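Local coordinates for iron superoxide dismutase (Trypanosoma cruzi, PDB 2GPC), which catalyses the dismutation of superoxide to oxygen and hydrogen peroxide at a single bound iron ion, at residues A[157-161]-A[177-181]. Residues are numbered along the deposited sequence; the frame is centred on the assembly and turned at random.
Sequences LTCDV and YVQTF. With FE2 (Fe (II) ion), chain C.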
loop_
_atom_site.group_PDB
_atom_site.type_symbol
_atom_site.label_atom_id
_atom_site.label_comp_id
_atom_site.label_asym_id
_atom_site.label_seq_id
_atom_site.Cartn_x
_atom_site.Cartn_y
_atom_site.Cartn_z
ATOM N N LEU A 157 -1.997 -12.275 16.946
ATOM C CA LEU A 157 -3.068 -11.460 16.389
ATOM C C LEU A 157 -2.500 -10.618 15.256
ATOM O O LEU A 157 -1.382 -10.145 15.359
ATOM C CB LEU A 157 -3.608 -10.511 17.473
ATOM C CG LEU A 157 -4.825 -9.640 17.205
ATOM C CD1 LEU A 157 -6.089 -10.490 17.158
ATOM C CD2 LEU A 157 -4.962 -8.560 18.285
ATOM N N THR A 158 -3.260 -10.426 14.184
ATOM C CA THR A 158 -2.882 -9.438 13.173
ATOM C C THR A 158 -4.082 -8.662 12.646
ATOM O O THR A 158 -5.213 -9.156 12.645
ATOM C CB THR A 158 -2.094 -10.079 12.009
ATOM O OG1 THR A 158 -1.514 -9.054 11.171
ATOM C CG2 THR A 158 -3.008 -10.898 11.086
ATOM N N CYS A 159 -3.790 -7.444 12.204
ATOM C CA CYS A 159 -4.731 -6.558 11.546
ATOM C C CYS A 159 -4.086 -6.062 10.266
ATOM O O CYS A 159 -3.069 -5.371 10.305
ATOM C CB CYS A 159 -5.047 -5.355 12.433
ATOM S SG CYS A 159 -6.192 -4.181 11.679
ATOM N N ASP A 160 -4.676 -6.437 9.141
ATOM C CA ASP A 160 -4.239 -6.012 7.819
ATOM C C ASP A 160 -4.486 -4.521 7.687
ATOM O O ASP A 160 -5.606 -4.073 7.891
ATOM C CB ASP A 160 -5.085 -6.750 6.779
ATOM C CG ASP A 160 -4.581 -6.600 5.359
ATOM O OD1 ASP A 160 -3.570 -5.885 5.093
ATOM O OD2 ASP A 160 -5.171 -7.191 4.420
ATOM N N VAL A 161 -3.452 -3.757 7.352
ATOM C CA VAL A 161 -3.625 -2.325 7.098
ATOM C C VAL A 161 -3.224 -1.923 5.671
ATOM O O VAL A 161 -3.074 -0.732 5.376
ATOM C CB VAL A 161 -2.933 -1.421 8.173
ATOM C CG1 VAL A 161 -3.538 -1.662 9.551
ATOM C CG2 VAL A 161 -1.408 -1.603 8.197
ATOM N N TYR A 177 -11.428 2.185 10.834
ATOM C CA TYR A 177 -11.320 0.760 10.542
ATOM C C TYR A 177 -10.679 0.019 11.709
ATOM O O TYR A 177 -11.113 -1.076 12.062
ATOM C CB TYR A 177 -10.499 0.557 9.255
ATOM C CG TYR A 177 -9.870 -0.806 9.094
ATOM C CD1 TYR A 177 -10.652 -1.952 8.912
ATOM C CD2 TYR A 177 -8.485 -0.957 9.109
ATOM C CE1 TYR A 177 -10.058 -3.218 8.761
ATOM C CE2 TYR A 177 -7.887 -2.206 8.959
ATOM C CZ TYR A 177 -8.679 -3.337 8.786
ATOM O OH TYR A 177 -8.074 -4.579 8.613
ATOM N N VAL A 178 -9.648 0.614 12.307
ATOM C CA VAL A 178 -8.962 -0.008 13.436
ATOM C C VAL A 178 -9.861 -0.037 14.667
ATOM O O VAL A 178 -9.835 -1.003 15.419
ATOM C CB VAL A 178 -7.600 0.675 13.729
ATOM C CG1 VAL A 178 -6.998 0.214 15.076
ATOM C CG2 VAL A 178 -6.641 0.370 12.602
ATOM N N GLN A 179 -10.664 1.006 14.871
ATOM C CA GLN A 179 -11.650 0.988 15.956
ATOM C C GLN A 179 -12.607 -0.198 15.774
ATOM O O GLN A 179 -12.936 -0.893 16.733
ATOM C CB GLN A 179 -12.405 2.329 16.053
ATOM C CG GLN A 179 -11.553 3.461 16.699
ATOM C CD GLN A 179 -10.871 3.038 18.021
ATOM O OE1 GLN A 179 -11.550 2.755 19.003
ATOM N NE2 GLN A 179 -9.538 2.989 18.034
ATOM N N THR A 180 -13.017 -0.440 14.528
ATOM C CA THR A 180 -13.854 -1.590 14.193
ATOM C C THR A 180 -13.139 -2.917 14.460
ATOM O O THR A 180 -13.750 -3.860 14.967
ATOM C CB THR A 180 -14.298 -1.495 12.718
ATOM O OG1 THR A 180 -15.395 -0.584 12.610
ATOM C CG2 THR A 180 -14.841 -2.815 12.189
ATOM N N PHE A 181 -11.858 -2.993 14.118
ATOM C CA PHE A 181 -11.067 -4.197 14.378
ATOM C C PHE A 181 -11.158 -4.545 15.855
ATOM O O PHE A 181 -11.342 -5.713 16.209
ATOM C CB PHE A 181 -9.601 -4.004 13.940
ATOM C CG PHE A 181 -8.719 -5.188 14.220
ATOM C CD1 PHE A 181 -8.722 -6.286 13.373
ATOM C CD2 PHE A 181 -7.896 -5.209 15.336
ATOM C CE1 PHE A 181 -7.907 -7.389 13.631
ATOM C CE2 PHE A 181 -7.076 -6.304 15.602
ATOM C CZ PHE A 181 -7.087 -7.400 14.740
HETATM FE FE FE2 C . -5.182 -7.901 2.562
HETATM O O HOH W 1 -2.963 -7.446 2.669
#
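The backbone carbonyl of an iron ligand takes a short hydrogen bond from a tyrosine: Tyr177 OH donates to Asp160 O at 2.6 Å. The donor lies in the carbonyl plane, with a C=O...OH angle of 147°. This buried contact joins edge strand 153-160 of the three-stranded antiparallel sheet to helix 174-184, inside the C-terminal alpha+beta domain of the iron/manganese superoxide dismutases. The axes of strand 157-160 and helix 177-181 run roughly antiparallel and come within 10.1 Å. Cys159 touches both aromatic side chains of the helix. Its CB sits over the centre of the Phe181 ring, 3.6 Å from the centroid, in a CH-pi contact. Its SG is anti to the backbone N (chi1 179°), which carries the sulfur over the same ring, 3.9 Å from the centroid. That sulfur also meets the Tyr177 ring obliquely. Leu157 CG comes to the edge of Phe181, 4.0 Å from CZ. Thr158 O, also buried, lies 3.3 Å from Phe181 CZ, oblique to the ring, and finds no hydrogen-bond partner. Val161 CG1 lies at the Tyr177 edge. Phe112 of helix 105-118 touches Cys159 and Phe181, and Tyr177 OH is also hydrogen-bonded to Tyr78 OH of helix 63-80. His27, His75 and His164 share the iron with Asp160. Asp160 OD1 accepts from Trp162 N and weakly from the iron-bound water, while OD2 binds the iron at 2.0 Å.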